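Local coordinates for cystathionine beta-lyase family protein, YNBB B.subtilis ortholog (Clostridium acetobutylicum, PDB 3HVY) that probably works as a pyridoxal-phosphate-dependent lyase of the methionine gamma-lyase family, with a putative link to aluminium resistance, at residues E18-L23 against A421-I426; E43-K48 against G222-E227. All blocks are in the same frame, centred on the assembly; numbering follows the deposited sequence.

Contact 1 of 2, residues E18-L23 against A421-I426; sequences ERVLEL and ALSKLI
V20 and S423 mark the closest approach of the two backbones, with V20 CA 6.4 Å from S423 CA. Residues 18-23 form the first turns of helix 18-55. Residues 421-426 run from helix 411-422 into a turn, where L422 O accepts from both L425 N and I426 N. This turn carries I426 toward the long helix.

No hydrogen bond crosses directly between the segments; the contact is mainly aliphatic. V20 is the central side chain. Its CG2 lies 3.7 Å from I426 CG1 and also approaches L422 CG at 4.2 Å. With chi1 at 170°, V20 CG1 is turned away from the backbone N and CG2 lies beside it. Both methyls face S423. In the conformer given, S423 OG lies 3.6 Å from V20 CG1, but its hydrogen bond goes back to L419 O.

L23 and I426 meet end to end through their CD1 methyls. L23 CD1 and I426 CD1 are 3.3 Å apart, tighter than usual, and the exact spacing is doubtful. L23 and L422 both also pack on I314 of helix 287-317. N17 OD1 accepts from V20 N, and N17 ND2 donates to I426 O.

The start of helix 18-55 thus packs on the turn after helix 411-422. This is consistent with the smaller domain of fold type I pyridoxal-phosphate enzymes, where N- and C-terminal parts of the chain come together.

Contact 2 of 2, residues E43-K48 against G222-E227; sequences EYNQLK and GEFVEE
E227 O comes to the edge of the Y44 ring, near its plane, 3.4 Å from Y44 CE2. E227 CB instead sits out of the ring plane on the CD2 side, 3.6 Å from Y44 CD2. The F224 ring has K48 CE at its edge, near the ring plane. The amide of N45 meets it obliquely, with the planes 57° apart and N45 CG 4.0 Å from F224 CD1. These groups join helix 18-55 to the loop that follows strand 214-218 of the seven-stranded mixed sheet, in what is probably a fold type I pyridoxal-phosphate enzyme.

N45 grips the loop backbone. Its ND2 donates to E226 O at 2.9 Å in a nearly straight bond (172°). The acceptor lies in the N45 amide plane, whereas the donor sits above the E226 carbonyl plane. A second, weak bond joins N45 ND2 to F224 O at 3.2 Å. The amide holds chiefly to E226 O.

K48 holds the next carbonyl. Its chain bends at chi3 (70°), and NZ donates to E227 O at 2.9 Å from above that carbonyl's plane. K48 NZ also donates to a water at 2.7 Å, and the same water is hydrogen-bonded to E226 O.

In the fold
Both contacts use helix 18-55. Contact 1 takes its first turns and contact 2 a part farther along. Their centres are 33 Å apart, and the nearest atoms are about 22 Å apart, so they do not touch. Both segments of contact 2 fall, in sequence, between the two segments of contact 1. Contact 1 brings the helix start to the chain end, whereas contact 2 ties it to a loop between strands 214-218 and 237-241 of the mixed sheet. Helix 287-317 packs against both. The long helix therefore links the C-terminal region to the sheet region. Beside contact 2, E43 forms a salt bridge with K415 of the second subunit.

Contact 1 of 2, residues E18-L23 against A421-I426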
loop_
_atom_site.group_PDB
_atom_site.type_symbol
_atom_site.label_atom_id
_atom_site.label_comp_id
_atom_site.label_asym_id
_atom_site.label_seq_id
_atom_site.Cartn_x
_atom_site.Cartn_y
_atom_site.Cartn_z
ATOM N N GLU D 18 21.164 -6.985 40.691
ATOM C CA GLU D 18 20.987 -8.361 41.164
ATOM C C GLU D 18 19.691 -8.544 41.937
ATOM O O GLU D 18 19.093 -9.592 41.850
ATOM C CB GLU D 18 22.141 -8.785 42.081
ATOM C CG GLU D 18 23.492 -9.036 41.392
ATOM C CD GLU D 18 23.568 -10.390 40.666
ATOM O OE1 GLU D 18 22.539 -11.111 40.574
ATOM O OE2 GLU D 18 24.684 -10.733 40.198
ATOM N N ARG D 19 19.257 -7.534 42.696
ATOM C CA ARG D 19 18.021 -7.661 43.434
ATOM C C ARG D 19 16.880 -7.872 42.457
ATOM O O ARG D 19 16.012 -8.723 42.681
ATOM C CB ARG D 19 17.774 -6.435 44.324
ATOM C CG ARG D 19 16.581 -6.563 45.301
ATOM N N VAL D 20 16.850 -7.084 41.378
ATOM C CA VAL D 20 15.809 -7.241 40.383
ATOM C C VAL D 20 15.897 -8.614 39.688
ATOM O O VAL D 20 14.862 -9.299 39.431
ATOM C CB VAL D 20 15.791 -6.066 39.386
ATOM C CG1 VAL D 20 14.836 -6.390 38.208
ATOM C CG2 VAL D 20 15.317 -4.801 40.089
ATOM N N LEU D 21 17.115 -9.047 39.380
ATOM C CA LEU D 21 17.262 -10.374 38.789
ATOM C C LEU D 21 16.827 -11.491 39.738
ATOM O O LEU D 21 16.299 -12.525 39.304
ATOM C CB LEU D 21 18.692 -10.594 38.275
ATOM C CG LEU D 21 19.073 -9.696 37.083
ATOM C CD1 LEU D 21 20.554 -9.750 36.827
ATOM C CD2 LEU D 21 18.277 -10.047 35.843
ATOM N N GLU D 22 17.011 -11.309 41.034
ATOM C CA GLU D 22 16.525 -12.331 41.963
ATOM C C GLU D 22 14.979 -12.347 41.944
ATOM O O GLU D 22 14.386 -13.397 41.995
ATOM C CB GLU D 22 17.056 -12.122 43.391
ATOM N N LEU D 23 14.336 -11.185 41.893
ATOM C CA LEU D 23 12.868 -11.127 41.858
ATOM C C LEU D 23 12.343 -11.797 40.580
ATOM O O LEU D 23 11.328 -12.513 40.597
ATOM C CB LEU D 23 12.400 -9.671 41.949
ATOM C CG LEU D 23 12.621 -9.027 43.303
ATOM C CD1 LEU D 23 12.205 -7.562 43.310
ATOM C CD2 LEU D 23 11.881 -9.803 44.383
ATOM N N ALA D 421 11.817 -1.251 33.612
ATOM C CA ALA D 421 11.030 -0.322 34.396
ATOM C C ALA D 421 11.238 -0.492 35.926
ATOM O O ALA D 421 11.420 0.491 36.663
ATOM C CB ALA D 421 9.557 -0.459 34.021
ATOM N N LEU D 422 11.192 -1.732 36.415
ATOM C CA LEU D 422 11.345 -1.993 37.850
ATOM C C LEU D 422 12.719 -1.558 38.386
ATOM O O LEU D 422 12.830 -1.113 39.527
ATOM C CB LEU D 422 11.110 -3.484 38.133
ATOM C CG LEU D 422 11.236 -3.965 39.596
ATOM C CD1 LEU D 422 10.401 -3.118 40.588
ATOM C CD2 LEU D 422 10.887 -5.494 39.708
ATOM N N SER D 423 13.748 -1.698 37.554
ATOM C CA SER D 423 15.123 -1.324 37.919
ATOM C C SER D 423 15.301 0.187 38.041
ATOM O O SER D 423 16.371 0.657 38.405
ATOM C CB SER D 423 16.113 -1.881 36.910
ATOM O OG SER D 423 16.096 -3.300 36.908
ATOM N N LYS D 424 14.271 0.941 37.684
ATOM C CA LYS D 424 14.228 2.359 37.987
ATOM C C LYS D 424 13.618 2.657 39.366
ATOM O O LYS D 424 13.670 3.780 39.826
ATOM C CB LYS D 424 13.466 3.107 36.916
ATOM C CG LYS D 424 13.955 2.786 35.510
ATOM C CD LYS D 424 13.921 3.924 34.565
ATOM C CE LYS D 424 12.969 5.035 35.056
ATOM N NZ LYS D 424 12.582 6.117 34.087
ATOM N N LEU D 425 13.021 1.668 40.021
ATOM C CA LEU D 425 12.417 1.901 41.329
ATOM C C LEU D 425 13.170 1.208 42.462
ATOM O O LEU D 425 13.269 1.768 43.564
ATOM C CB LEU D 425 10.953 1.426 41.376
ATOM C CG LEU D 425 9.959 1.770 40.288
ATOM C CD1 LEU D 425 8.598 1.217 40.713
ATOM C CD2 LEU D 425 9.882 3.229 39.947
ATOM N N ILE D 426 13.651 -0.012 42.240
ATOM C CA ILE D 426 14.371 -0.692 43.307
ATOM C C ILE D 426 15.776 -1.079 42.872
ATOM O O ILE D 426 16.038 -1.318 41.692
ATOM C CB ILE D 426 13.599 -1.914 43.901
ATOM C CG1 ILE D 426 13.763 -3.159 43.042
ATOM C CG2 ILE D 426 12.094 -1.565 44.205
ATOM C CD1 ILE D 426 12.920 -4.307 43.560
#

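Contact 2 of 2, residues E43-K48 against G222-E227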
loop_
_atom_site.group_PDB
_atom_site.type_symbol
_atom_site.label_atom_id
_atom_site.label_comp_id
_atom_site.label_asym_id
_atom_site.label_seq_id
_atom_site.Cartn_x
_atom_site.Cartn_y
_atom_site.Cartn_z
ATOM N N GLU D 43 -4.265 -22.874 22.844
ATOM C CA GLU D 43 -4.344 -23.980 21.914
ATOM C C GLU D 43 -5.784 -24.129 21.353
ATOM O O GLU D 43 -6.015 -24.337 20.145
ATOM C CB GLU D 43 -3.934 -25.220 22.676
ATOM C CG GLU D 43 -4.000 -26.488 21.885
ATOM C CD GLU D 43 -3.602 -27.703 22.715
ATOM O OE1 GLU D 43 -4.345 -28.070 23.676
ATOM O OE2 GLU D 43 -2.578 -28.320 22.343
ATOM N N TYR D 44 -6.746 -24.037 22.264
ATOM C CA TYR D 44 -8.136 -24.068 21.897
ATOM C C TYR D 44 -8.465 -22.927 20.903
ATOM O O TYR D 44 -9.050 -23.135 19.848
ATOM C CB TYR D 44 -8.987 -23.913 23.153
ATOM C CG TYR D 44 -10.447 -23.931 22.793
ATOM C CD1 TYR D 44 -11.047 -25.115 22.423
ATOM C CD2 TYR D 44 -11.212 -22.769 22.794
ATOM C CE1 TYR D 44 -12.366 -25.164 22.073
ATOM C CE2 TYR D 44 -12.548 -22.807 22.442
ATOM C CZ TYR D 44 -13.114 -24.021 22.079
ATOM O OH TYR D 44 -14.426 -24.155 21.714
ATOM N N ASN D 45 -8.100 -21.711 21.279
ATOM C CA ASN D 45 -8.380 -20.556 20.457
ATOM C C ASN D 45 -7.640 -20.580 19.129
ATOM O O ASN D 45 -8.189 -20.175 18.127
ATOM C CB ASN D 45 -8.107 -19.282 21.243
ATOM C CG ASN D 45 -9.165 -19.016 22.276
ATOM O OD1 ASN D 45 -10.292 -19.486 22.129
ATOM N ND2 ASN D 45 -8.849 -18.194 23.295
ATOM N N GLN D 46 -6.424 -21.096 19.099
ATOM C CA GLN D 46 -5.752 -21.202 17.834
ATOM C C GLN D 46 -6.536 -22.125 16.893
ATOM O O GLN D 46 -6.651 -21.867 15.689
ATOM C CB GLN D 46 -4.322 -21.723 18.004
ATOM C CG GLN D 46 -3.593 -21.863 16.671
ATOM C CD GLN D 46 -3.073 -20.557 16.188
ATOM O OE1 GLN D 46 -2.022 -20.111 16.635
ATOM N NE2 GLN D 46 -3.805 -19.914 15.267
ATOM N N LEU D 47 -7.007 -23.233 17.441
ATOM C CA LEU D 47 -7.810 -24.189 16.709
ATOM C C LEU D 47 -9.146 -23.603 16.277
ATOM O O LEU D 47 -9.578 -23.771 15.161
ATOM C CB LEU D 47 -8.048 -25.423 17.578
ATOM C CG LEU D 47 -8.932 -26.524 16.965
ATOM C CD1 LEU D 47 -8.334 -27.092 15.628
ATOM C CD2 LEU D 47 -9.120 -27.639 17.996
ATOM N N LYS D 48 -9.811 -22.874 17.159
ATOM C CA LYS D 48 -11.071 -22.209 16.776
ATOM C C LYS D 48 -10.880 -21.310 15.519
ATOM O O LYS D 48 -11.745 -21.229 14.624
ATOM C CB LYS D 48 -11.509 -21.386 18.000
ATOM C CG LYS D 48 -12.586 -20.391 17.816
ATOM C CD LYS D 48 -13.251 -19.990 19.175
ATOM C CE LYS D 48 -12.413 -19.169 20.118
ATOM N NZ LYS D 48 -13.225 -18.568 21.314
ATOM N N GLY D 222 -10.311 -7.983 25.433
ATOM C CA GLY D 222 -10.658 -9.306 25.937
ATOM C C GLY D 222 -10.576 -10.430 24.910
ATOM O O GLY D 222 -10.725 -11.596 25.260
ATOM N N GLU D 223 -10.370 -10.119 23.649
ATOM C CA GLU D 223 -10.480 -11.146 22.619
ATOM C C GLU D 223 -9.430 -12.163 22.827
ATOM O O GLU D 223 -8.300 -11.805 23.038
ATOM C CB GLU D 223 -10.323 -10.551 21.214
ATOM C CG GLU D 223 -11.349 -9.419 20.869
ATOM C CD GLU D 223 -10.917 -8.014 21.284
ATOM O OE1 GLU D 223 -9.856 -7.844 21.931
ATOM O OE2 GLU D 223 -11.664 -7.054 20.944
ATOM N N PHE D 224 -9.816 -13.435 22.758
ATOM C CA PHE D 224 -8.933 -14.603 22.959
ATOM C C PHE D 224 -8.222 -14.751 24.302
ATOM O O PHE D 224 -7.345 -15.635 24.432
ATOM C CB PHE D 224 -7.892 -14.658 21.854
ATOM C CG PHE D 224 -8.485 -14.689 20.479
ATOM C CD1 PHE D 224 -9.471 -15.594 20.159
ATOM C CD2 PHE D 224 -8.075 -13.782 19.507
ATOM C CE1 PHE D 224 -10.034 -15.629 18.885
ATOM C CE2 PHE D 224 -8.676 -13.782 18.235
ATOM C CZ PHE D 224 -9.628 -14.718 17.932
ATOM N N VAL D 225 -8.612 -13.965 25.308
ATOM C CA VAL D 225 -8.058 -14.137 26.622
ATOM C C VAL D 225 -8.696 -15.356 27.342
ATOM O O VAL D 225 -8.049 -16.023 28.153
ATOM C CB VAL D 225 -8.145 -12.859 27.457
ATOM C CG1 VAL D 225 -7.618 -13.157 28.921
ATOM C CG2 VAL D 225 -7.349 -11.727 26.754
ATOM N N GLU D 226 -9.954 -15.631 27.047
ATOM C CA GLU D 226 -10.628 -16.819 27.534
ATOM C C GLU D 226 -10.999 -17.667 26.318
ATOM O O GLU D 226 -10.864 -17.238 25.161
ATOM C CB GLU D 226 -11.887 -16.460 28.341
ATOM C CG GLU D 226 -11.618 -15.637 29.618
ATOM C CD GLU D 226 -12.806 -15.586 30.569
ATOM O OE1 GLU D 226 -13.376 -16.642 30.827
ATOM O OE2 GLU D 226 -13.143 -14.506 31.112
ATOM N N GLU D 227 -11.527 -18.852 26.583
ATOM C CA GLU D 227 -11.928 -19.767 25.503
ATOM C C GLU D 227 -13.277 -19.398 24.906
ATOM O O GLU D 227 -13.658 -19.919 23.856
ATOM C CB GLU D 227 -11.870 -21.230 26.000
ATOM C CG GLU D 227 -12.905 -21.699 26.959
ATOM C CD GLU D 227 -12.961 -20.961 28.326
ATOM O OE1 GLU D 227 -11.970 -20.293 28.816
ATOM O OE2 GLU D 227 -14.061 -21.078 28.915
HETATM O O HOH W 1 -11.996 -16.578 22.608
#